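Long-range contacts in desmoplakin (Homo sapiens, PDB 3R6N), which probably links the adhesive core of desmosomes to intermediate filaments, and has a plakin domain that includes a rigid rod of spectrin repeats carrying an SH3 domain: residues S265-R274 with L333-V343; W183-H194 with R287-D295. All coordinates share one frame; numbering follows the deposited sequence.

How the contacts relate
From the N terminus the chain first passes through 183-194, in the long helix 167-225, then turns back along helix 234-265 and leaves it at 265-274. It next enters the SH3 sheet, where 287-295 doubles back onto 183-194: contact 2 closes a loop made mostly of helix. The strands of the SH3 domain follow, and 333-343 returns to 265-274, so contact 1 closes a loop holding that domain and hands the chain on to helix 340-384. Because the four segments alternate, the two loops cross. The contacts meet where strands 333-334 and 285-288 pair. Contact 2 packs the SH3 domain on helix 167-225, and contact 1 ties together the chain where it enters and leaves that domain.

Contact 1 (S265-R274 with L333-V343); sequences SKKIVQLKPR and LIIPPPNPLAV
Q270 meets I335, N339, P340 and P338 in turn. Its backbone N donates to I335 O at 2.9 Å, and its CB rests against CG2 of I335. CG lies beside the backbone N (chi1 -71°), and from there the extended chain runs past N339, with Q270 CG 3.7 Å from N339 CB. The amide carbon then reaches the ring of P340, and at the tip NE2 makes a weak bond to P338 O. Glutamine suits this place because its methylenes pack on the neighbours while its amide serves a carbonyl of a proline run that lacks N-H groups; the bond before P338 is cis.

N339 works in two directions. Its OD1 accepts from L341 N at 2.8 Å, capping helix 340-384, while its ND2 gives a weak bond to V269 O. At the other end of the contact, R274 bends at chi3 (71°) and grips L333 O end-on, from NH1 at 2.8 Å and NH2 at 3.2 Å, with the oxygen close to the guanidinium plane. NH2 is also bonded to S330 O. Between these sites I335 CD1 packs on P273 CB and on the aliphatic part of R274.

The chemistry thus joins the chain entering the SH3 domain to the chain leaving it without regular strand pairing: one backbone bond is supplemented by a firm guanidinium grip and two weak amide bonds.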
loop_
_atom_site.group_PDB
_atom_site.type_symbol
_atom_site.label_atom_id
_atom_site.label_comp_id
_atom_site.label_asym_id
_atom_site.label_seq_id
_atom_site.Cartn_x
_atom_site.Cartn_y
_atom_site.Cartn_z
ATOM N N SER A 265 -13.722 -1.077 -4.757
ATOM C CA SER A 265 -14.137 -1.512 -3.426
ATOM C C SER A 265 -13.643 -2.924 -3.116
ATOM O O SER A 265 -13.247 -3.221 -1.987
ATOM C CB SER A 265 -15.660 -1.434 -3.276
ATOM O OG SER A 265 -16.312 -2.340 -4.148
ATOM N N LYS A 266 -13.668 -3.787 -4.128
ATOM C CA LYS A 266 -13.244 -5.173 -3.970
ATOM C C LYS A 266 -11.751 -5.279 -3.666
ATOM O O LYS A 266 -11.260 -6.341 -3.282
ATOM C CB LYS A 266 -13.587 -5.983 -5.224
ATOM C CG LYS A 266 -15.076 -6.230 -5.424
ATOM C CD LYS A 266 -15.342 -7.005 -6.711
ATOM C CE LYS A 266 -16.791 -7.476 -6.795
ATOM N NZ LYS A 266 -17.767 -6.368 -6.579
ATOM N N LYS A 267 -11.034 -4.172 -3.831
ATOM C CA LYS A 267 -9.587 -4.164 -3.645
ATOM C C LYS A 267 -9.133 -3.285 -2.482
ATOM O O LYS A 267 -7.963 -3.295 -2.109
ATOM C CB LYS A 267 -8.889 -3.718 -4.932
ATOM C CG LYS A 267 -9.087 -4.668 -6.099
ATOM C CD LYS A 267 -8.218 -4.269 -7.273
ATOM C CE LYS A 267 -8.401 -2.795 -7.612
ATOM N NZ LYS A 267 -7.563 -2.374 -8.773
ATOM N N ILE A 268 -10.059 -2.527 -1.909
ATOM C CA ILE A 268 -9.719 -1.629 -0.813
ATOM C C ILE A 268 -9.355 -2.383 0.458
ATOM O O ILE A 268 -10.096 -3.247 0.922
ATOM C CB ILE A 268 -10.846 -0.630 -0.516
ATOM C CG1 ILE A 268 -11.074 0.277 -1.726
ATOM C CG2 ILE A 268 -10.498 0.205 0.706
ATOM C CD1 ILE A 268 -9.840 1.031 -2.164
ATOM N N VAL A 269 -8.206 -2.030 1.017
ATOM C CA VAL A 269 -7.649 -2.704 2.179
ATOM C C VAL A 269 -8.374 -2.278 3.463
ATOM O O VAL A 269 -9.249 -1.414 3.423
ATOM C CB VAL A 269 -6.142 -2.386 2.285
ATOM C CG1 VAL A 269 -5.920 -1.139 3.125
ATOM C CG2 VAL A 269 -5.374 -3.575 2.833
ATOM N N GLN A 270 -8.017 -2.886 4.594
ATOM C CA GLN A 270 -8.610 -2.522 5.879
ATOM C C GLN A 270 -7.616 -1.814 6.791
ATOM O O GLN A 270 -6.506 -2.296 7.006
ATOM C CB GLN A 270 -9.158 -3.753 6.591
ATOM C CG GLN A 270 -10.395 -4.331 5.949
ATOM C CD GLN A 270 -11.186 -5.204 6.900
ATOM O OE1 GLN A 270 -11.422 -4.833 8.050
ATOM N NE2 GLN A 270 -11.603 -6.374 6.423
ATOM N N LEU A 271 -8.029 -0.679 7.344
ATOM C CA LEU A 271 -7.154 0.129 8.190
ATOM C C LEU A 271 -7.588 0.201 9.656
ATOM O O LEU A 271 -6.749 0.188 10.552
ATOM C CB LEU A 271 -7.021 1.543 7.618
ATOM C CG LEU A 271 -5.826 1.820 6.703
ATOM C CD1 LEU A 271 -5.565 0.657 5.774
ATOM C CD2 LEU A 271 -6.036 3.107 5.915
ATOM N N LYS A 272 -8.888 0.287 9.907
ATOM C CA LYS A 272 -9.364 0.465 11.277
ATOM C C LYS A 272 -8.835 -0.590 12.252
ATOM O O LYS A 272 -8.454 -0.259 13.375
ATOM C CB LYS A 272 -10.890 0.527 11.327
ATOM C CG LYS A 272 -11.463 1.765 10.669
ATOM C CD LYS A 272 -12.966 1.837 10.841
ATOM C CE LYS A 272 -13.535 3.047 10.127
ATOM N NZ LYS A 272 -12.983 4.316 10.681
ATOM N N PRO A 273 -8.808 -1.862 11.830
ATOM C CA PRO A 273 -8.335 -2.919 12.733
ATOM C C PRO A 273 -6.882 -2.745 13.175
ATOM O O PRO A 273 -6.439 -3.425 14.098
ATOM C CB PRO A 273 -8.493 -4.186 11.893
ATOM C CG PRO A 273 -9.581 -3.859 10.930
ATOM C CD PRO A 273 -9.372 -2.414 10.586
ATOM N N ARG A 274 -6.149 -1.842 12.538
ATOM C CA ARG A 274 -4.767 -1.595 12.929
ATOM C C ARG A 274 -4.697 -0.927 14.293
ATOM O O ARG A 274 -3.679 -1.023 14.982
ATOM C CB ARG A 274 -4.041 -0.749 11.888
ATOM C CG ARG A 274 -4.032 -1.359 10.511
ATOM C CD ARG A 274 -3.004 -0.701 9.618
ATOM N NE ARG A 274 -1.644 -1.045 10.019
ATOM C CZ ARG A 274 -1.014 -2.153 9.645
ATOM N NH1 ARG A 274 -1.620 -3.032 8.860
ATOM N NH2 ARG A 274 0.222 -2.381 10.059
ATOM N N LEU A 333 2.783 -6.469 8.290
ATOM C CA LEU A 333 1.473 -7.105 8.190
ATOM C C LEU A 333 0.411 -6.136 7.677
ATOM O O LEU A 333 0.244 -5.040 8.213
ATOM C CB LEU A 333 1.037 -7.657 9.546
ATOM C CG LEU A 333 1.808 -8.829 10.141
ATOM C CD1 LEU A 333 1.463 -8.974 11.613
ATOM C CD2 LEU A 333 1.517 -10.112 9.379
ATOM N N ILE A 334 -0.311 -6.548 6.643
ATOM C CA ILE A 334 -1.406 -5.746 6.115
ATOM C C ILE A 334 -2.725 -6.475 6.358
ATOM O O ILE A 334 -2.728 -7.654 6.715
ATOM C CB ILE A 334 -1.217 -5.463 4.609
ATOM C CG1 ILE A 334 -2.039 -4.247 4.179
ATOM C CG2 ILE A 334 -1.567 -6.691 3.776
ATOM C CD1 ILE A 334 -1.525 -3.596 2.921
ATOM N N ILE A 335 -3.842 -5.774 6.180
ATOM C CA ILE A 335 -5.157 -6.383 6.359
ATOM C C ILE A 335 -5.929 -6.350 5.043
ATOM O O ILE A 335 -6.663 -5.403 4.768
ATOM C CB ILE A 335 -5.973 -5.673 7.461
ATOM C CG1 ILE A 335 -5.088 -5.370 8.675
ATOM C CG2 ILE A 335 -7.178 -6.512 7.858
ATOM C CD1 ILE A 335 -5.825 -4.746 9.841
ATOM N N PRO A 336 -5.774 -7.397 4.230
ATOM C CA PRO A 336 -6.308 -7.414 2.866
ATOM C C PRO A 336 -7.836 -7.385 2.832
ATOM O O PRO A 336 -8.481 -7.695 3.841
ATOM C CB PRO A 336 -5.794 -8.747 2.323
ATOM C CG PRO A 336 -5.696 -9.605 3.525
ATOM C CD PRO A 336 -5.211 -8.702 4.613
ATOM N N PRO A 337 -8.413 -7.004 1.679
ATOM C CA PRO A 337 -9.862 -7.024 1.459
ATOM C C PRO A 337 -10.408 -8.434 1.637
ATOM O O PRO A 337 -9.616 -9.368 1.751
ATOM C CB PRO A 337 -10.003 -6.560 0.002
ATOM C CG PRO A 337 -8.662 -6.730 -0.598
ATOM C CD PRO A 337 -7.695 -6.482 0.506
ATOM N N PRO A 338 -11.740 -8.590 1.650
ATOM C CA PRO A 338 -12.717 -7.521 1.417
ATOM C C PRO A 338 -12.958 -6.632 2.636
ATOM O O PRO A 338 -13.100 -7.129 3.755
ATOM C CB PRO A 338 -13.986 -8.296 1.075
ATOM C CG PRO A 338 -13.867 -9.535 1.878
ATOM C CD PRO A 338 -12.401 -9.886 1.889
ATOM N N ASN A 339 -12.993 -5.322 2.407
ATOM C CA ASN A 339 -13.351 -4.368 3.447
ATOM C C ASN A 339 -14.848 -4.095 3.414
ATOM O O ASN A 339 -15.340 -3.431 2.505
ATOM C CB ASN A 339 -12.562 -3.068 3.279
ATOM C CG ASN A 339 -13.055 -1.961 4.195
ATOM O OD1 ASN A 339 -13.952 -2.167 5.016
ATOM N ND2 ASN A 339 -12.465 -0.779 4.063
ATOM N N PRO A 340 -15.577 -4.605 4.416
ATOM C CA PRO A 340 -17.041 -4.524 4.459
ATOM C C PRO A 340 -17.547 -3.082 4.442
ATOM O O PRO A 340 -18.653 -2.827 3.974
ATOM C CB PRO A 340 -17.386 -5.202 5.788
ATOM C CG PRO A 340 -16.154 -5.069 6.612
ATOM C CD PRO A 340 -15.025 -5.208 5.639
ATOM N N LEU A 341 -16.741 -2.152 4.943
ATOM C CA LEU A 341 -17.100 -0.740 4.925
ATOM C C LEU A 341 -17.059 -0.165 3.513
ATOM O O LEU A 341 -17.788 0.772 3.198
ATOM C CB LEU A 341 -16.172 0.059 5.841
ATOM C CG LEU A 341 -16.389 -0.153 7.337
ATOM C CD1 LEU A 341 -15.262 0.470 8.146
ATOM C CD2 LEU A 341 -17.737 0.415 7.752
ATOM N N ALA A 342 -16.199 -0.729 2.670
ATOM C CA ALA A 342 -16.072 -0.282 1.286
ATOM C C ALA A 342 -17.093 -0.968 0.383
ATOM O O ALA A 342 -17.729 -0.323 -0.446
ATOM C CB ALA A 342 -14.663 -0.521 0.775
ATOM N N VAL A 343 -17.244 -2.277 0.544
ATOM C CA VAL A 343 -18.192 -3.041 -0.259
ATOM C C VAL A 343 -19.627 -2.572 -0.042
ATOM O O VAL A 343 -20.394 -2.438 -0.995
ATOM C CB VAL A 343 -18.087 -4.553 0.027
ATOM C CG1 VAL A 343 -19.434 -5.231 -0.172
ATOM C CG2 VAL A 343 -17.025 -5.184 -0.856
#

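Contact 2 (W183-H194 with R287-D295); sequences WILQITKCIDVH and RALCDYKQD
L289 reaches across to the helix and divides its two methyls between two adjacent residues, V193 and H194. CD1 lies over one face of the H194 ring, 3.4 Å from H194 NE2, while CD2 meets V193 CG1 at 4.0 Å. Branched leucine fits here because each arm fills a different place. A turn further back, two cysteines face each other, with C190 SG 3.9 Å from C290 SG, a packing contact well beyond disulfide length. C290 SG also approaches CZ3 of W183 obliquely, at 4.1 Å, and Q186 places its OE1 beside C290 CB. W183 has CG anti to its backbone N (chi1 170°), and its six-membered ring thereby extends to Y292: W183 CH2 comes within 3.6 Å of Y292 CD1, the ring planes inclined at 56°. A large aromatic is apt at this end, where the backbones stand farther apart than at C190 and L289.

A second shell fixes these groups. W183 NE1 is hydrogen-bonded to E113 of helix 68-117, and I187 from its own helix covers the opposite face of the indole from Y292. H194 NE2 bonds to V331 O, and its ring stacks with W121, which restrains the imidazole that receives L289. On the sheet side, backbone bonds of L289 with G332 and of Y292 with V299 hold the segment in shape.

No hydrogen bond joins the two segments directly, so the interface is mainly apolar. The sequence ALCDY at 288-292 matches the ALYDY motif of SH3 domains, with cysteine at the first tyrosine position. Canonical SH3 domains use this region for ligands; its packing here against a spectrin-repeat helix is consistent with the SH3-on-rod arrangement of plakin domains.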
loop_
_atom_site.group_PDB
_atom_site.type_symbol
_atom_site.label_atom_id
_atom_site.label_comp_id
_atom_site.label_asym_id
_atom_site.label_seq_id
_atom_site.Cartn_x
_atom_site.Cartn_y
_atom_site.Cartn_z
ATOM N N TRP A 183 16.969 -6.600 6.780
ATOM C CA TRP A 183 15.680 -6.376 7.422
ATOM C C TRP A 183 15.143 -4.965 7.158
ATOM O O TRP A 183 13.947 -4.793 6.914
ATOM C CB TRP A 183 15.774 -6.678 8.921
ATOM C CG TRP A 183 14.576 -6.268 9.725
ATOM C CD1 TRP A 183 14.564 -5.422 10.797
ATOM C CD2 TRP A 183 13.217 -6.682 9.528
ATOM N NE1 TRP A 183 13.285 -5.283 11.279
ATOM C CE2 TRP A 183 12.438 -6.045 10.518
ATOM C CE3 TRP A 183 12.582 -7.527 8.610
ATOM C CZ2 TRP A 183 11.058 -6.227 10.617
ATOM C CZ3 TRP A 183 11.208 -7.705 8.712
ATOM C CH2 TRP A 183 10.464 -7.058 9.708
ATOM N N ILE A 184 16.016 -3.960 7.178
ATOM C CA ILE A 184 15.579 -2.595 6.889
ATOM C C ILE A 184 15.041 -2.447 5.457
ATOM O O ILE A 184 14.152 -1.637 5.207
ATOM C CB ILE A 184 16.699 -1.556 7.132
ATOM C CG1 ILE A 184 16.112 -0.147 7.231
ATOM C CG2 ILE A 184 17.738 -1.614 6.028
ATOM C CD1 ILE A 184 15.182 0.044 8.401
ATOM N N LEU A 185 15.581 -3.234 4.529
ATOM C CA LEU A 185 15.140 -3.207 3.138
ATOM C C LEU A 185 13.805 -3.925 2.987
ATOM O O LEU A 185 13.016 -3.625 2.090
ATOM C CB LEU A 185 16.175 -3.884 2.243
ATOM C CG LEU A 185 17.612 -3.370 2.342
ATOM C CD1 LEU A 185 18.585 -4.332 1.661
ATOM C CD2 LEU A 185 17.718 -1.967 1.759
ATOM N N GLN A 186 13.563 -4.893 3.859
ATOM C CA GLN A 186 12.301 -5.609 3.841
ATOM C C GLN A 186 11.198 -4.664 4.280
ATOM O O GLN A 186 10.106 -4.654 3.716
ATOM C CB GLN A 186 12.357 -6.824 4.764
ATOM C CG GLN A 186 13.147 -7.974 4.194
ATOM C CD GLN A 186 12.632 -8.414 2.839
ATOM O OE1 GLN A 186 11.555 -9.003 2.731
ATOM N NE2 GLN A 186 13.402 -8.128 1.792
ATOM N N ILE A 187 11.503 -3.868 5.298
ATOM C CA ILE A 187 10.573 -2.878 5.802
ATOM C C ILE A 187 10.232 -1.861 4.715
ATOM O O ILE A 187 9.067 -1.492 4.538
ATOM C CB ILE A 187 11.147 -2.176 7.041
ATOM C CG1 ILE A 187 11.186 -3.158 8.215
ATOM C CG2 ILE A 187 10.328 -0.945 7.395
ATOM C CD1 ILE A 187 11.752 -2.568 9.488
ATOM N N THR A 188 11.247 -1.425 3.976
ATOM C CA THR A 188 11.039 -0.456 2.907
ATOM C C THR A 188 10.194 -1.044 1.789
ATOM O O THR A 188 9.444 -0.328 1.127
ATOM C CB THR A 188 12.367 0.028 2.300
ATOM O OG1 THR A 188 12.988 -1.047 1.583
ATOM C CG2 THR A 188 13.300 0.536 3.384
ATOM N N LYS A 189 10.326 -2.348 1.571
ATOM C CA LYS A 189 9.588 -3.002 0.500
ATOM C C LYS A 189 8.109 -3.067 0.834
ATOM O O LYS A 189 7.254 -3.028 -0.059
ATOM C CB LYS A 189 10.132 -4.404 0.222
ATOM C CG LYS A 189 11.338 -4.426 -0.700
ATOM C CD LYS A 189 11.462 -5.767 -1.396
ATOM C CE LYS A 189 12.312 -5.673 -2.653
ATOM N NZ LYS A 189 12.264 -6.935 -3.451
ATOM N N CYS A 190 7.802 -3.166 2.122
ATOM C CA CYS A 190 6.411 -3.261 2.528
ATOM C C CYS A 190 5.852 -1.912 2.968
ATOM O O CYS A 190 4.644 -1.754 3.139
ATOM C CB CYS A 190 6.184 -4.379 3.561
ATOM S SG CYS A 190 7.125 -4.336 5.105
ATOM N N ILE A 191 6.737 -0.935 3.122
ATOM C CA ILE A 191 6.316 0.451 3.309
ATOM C C ILE A 191 5.797 1.013 1.990
ATOM O O ILE A 191 4.865 1.811 1.969
ATOM C CB ILE A 191 7.461 1.348 3.826
ATOM C CG1 ILE A 191 7.631 1.183 5.335
ATOM C CG2 ILE A 191 7.178 2.809 3.520
ATOM C CD1 ILE A 191 8.779 1.986 5.897
ATOM N N ASP A 192 6.406 0.593 0.888
ATOM C CA ASP A 192 5.940 1.012 -0.427
ATOM C C ASP A 192 4.531 0.488 -0.683
ATOM O O ASP A 192 3.768 1.081 -1.444
ATOM C CB ASP A 192 6.888 0.532 -1.532
ATOM C CG ASP A 192 7.834 1.624 -2.008
ATOM O OD1 ASP A 192 8.811 1.299 -2.716
ATOM O OD2 ASP A 192 7.601 2.805 -1.678
ATOM N N VAL A 193 4.189 -0.623 -0.040
ATOM C CA VAL A 193 2.889 -1.243 -0.243
ATOM C C VAL A 193 1.805 -0.578 0.593
ATOM O O VAL A 193 0.667 -0.434 0.140
ATOM C CB VAL A 193 2.926 -2.755 0.030
ATOM C CG1 VAL A 193 1.523 -3.302 0.174
ATOM C CG2 VAL A 193 3.642 -3.455 -1.096
ATOM N N HIS A 194 2.152 -0.175 1.810
ATOM C CA HIS A 194 1.219 0.579 2.637
ATOM C C HIS A 194 0.878 1.879 1.930
ATOM O O HIS A 194 -0.293 2.206 1.741
ATOM C CB HIS A 194 1.797 0.859 4.026
ATOM C CG HIS A 194 1.828 -0.339 4.922
ATOM N ND1 HIS A 194 0.729 -1.152 5.117
ATOM C CD2 HIS A 194 2.819 -0.863 5.679
ATOM C CE1 HIS A 194 1.046 -2.125 5.951
ATOM N NE2 HIS A 194 2.309 -1.973 6.308
ATOM N N ARG A 287 -2.153 -10.505 6.033
ATOM C CA ARG A 287 -1.243 -11.078 5.050
ATOM C C ARG A 287 0.158 -10.542 5.303
ATOM O O ARG A 287 0.335 -9.359 5.595
ATOM C CB ARG A 287 -1.680 -10.764 3.617
ATOM C CG ARG A 287 -0.809 -11.437 2.565
ATOM C CD ARG A 287 -1.238 -11.121 1.135
ATOM N NE ARG A 287 -0.916 -9.753 0.738
ATOM C CZ ARG A 287 -1.824 -8.837 0.406
ATOM N NH1 ARG A 287 -3.119 -9.147 0.418
ATOM N NH2 ARG A 287 -1.443 -7.611 0.060
ATOM N N ALA A 288 1.153 -11.418 5.209
ATOM C CA ALA A 288 2.535 -11.008 5.430
ATOM C C ALA A 288 3.076 -10.275 4.209
ATOM O O ALA A 288 2.961 -10.756 3.084
ATOM C CB ALA A 288 3.400 -12.206 5.767
ATOM N N LEU A 289 3.648 -9.098 4.437
ATOM C CA LEU A 289 4.167 -8.281 3.347
ATOM C C LEU A 289 5.592 -8.697 2.994
ATOM O O LEU A 289 6.077 -8.416 1.897
ATOM C CB LEU A 289 4.124 -6.797 3.719
ATOM C CG LEU A 289 2.752 -6.151 3.955
ATOM C CD1 LEU A 289 2.876 -4.659 4.280
ATOM C CD2 LEU A 289 1.838 -6.365 2.758
ATOM N N CYS A 290 6.248 -9.377 3.929
ATOM C CA CYS A 290 7.636 -9.783 3.766
ATOM C C CYS A 290 7.984 -10.897 4.745
ATOM O O CYS A 290 7.316 -11.065 5.762
ATOM C CB CYS A 290 8.541 -8.598 4.043
ATOM S SG CYS A 290 8.371 -8.030 5.738
ATOM N N ASP A 291 9.035 -11.653 4.446
ATOM C CA ASP A 291 9.512 -12.672 5.373
ATOM C C ASP A 291 9.936 -12.053 6.691
ATOM O O ASP A 291 10.723 -11.105 6.727
ATOM C CB ASP A 291 10.694 -13.454 4.792
ATOM C CG ASP A 291 10.316 -14.282 3.589
ATOM O OD1 ASP A 291 9.125 -14.625 3.445
ATOM O OD2 ASP A 291 11.223 -14.585 2.785
ATOM N N TYR A 292 9.401 -12.597 7.775
ATOM C CA TYR A 292 9.890 -12.278 9.104
ATOM C C TYR A 292 10.189 -13.555 9.875
ATOM O O TYR A 292 9.363 -14.477 9.931
ATOM C CB TYR A 292 8.903 -11.406 9.882
ATOM C CG TYR A 292 9.360 -11.132 11.295
ATOM C CD1 TYR A 292 10.316 -10.157 11.565
ATOM C CD2 TYR A 292 8.858 -11.864 12.359
ATOM C CE1 TYR A 292 10.752 -9.914 12.858
ATOM C CE2 TYR A 292 9.289 -11.627 13.656
ATOM C CZ TYR A 292 10.235 -10.652 13.899
ATOM O OH TYR A 292 10.664 -10.413 15.186
ATOM N N LYS A 293 11.374 -13.596 10.477
ATOM C CA LYS A 293 11.813 -14.773 11.218
ATOM C C LYS A 293 12.521 -14.404 12.525
ATOM O O LYS A 293 13.430 -13.563 12.543
ATOM C CB LYS A 293 12.712 -15.636 10.324
ATOM C CG LYS A 293 14.010 -16.100 10.939
ATOM C CD LYS A 293 15.221 -15.326 10.404
ATOM C CE LYS A 293 15.281 -15.309 8.878
ATOM N NZ LYS A 293 16.434 -14.499 8.373
ATOM N N GLN A 294 12.084 -15.020 13.619
ATOM C CA GLN A 294 12.726 -14.825 14.906
ATOM C C GLN A 294 12.912 -16.152 15.577
ATOM O O GLN A 294 11.956 -16.731 16.103
ATOM C CB GLN A 294 11.848 -14.054 15.847
ATOM C CG GLN A 294 12.515 -13.904 17.189
ATOM C CD GLN A 294 12.487 -12.470 17.657
ATOM O OE1 GLN A 294 11.418 -11.885 17.842
ATOM N NE2 GLN A 294 13.661 -11.888 17.843
ATOM N N ASP A 295 14.146 -16.621 15.596
ATOM C CA ASP A 295 14.474 -17.919 16.171
ATOM C C ASP A 295 13.462 -19.042 15.990
ATOM O O ASP A 295 12.582 -19.252 16.834
ATOM C CB ASP A 295 14.819 -17.786 17.649
ATOM C CG ASP A 295 15.854 -18.796 18.085
ATOM O OD1 ASP A 295 16.157 -19.705 17.291
ATOM O OD2 ASP A 295 16.375 -18.670 19.206
#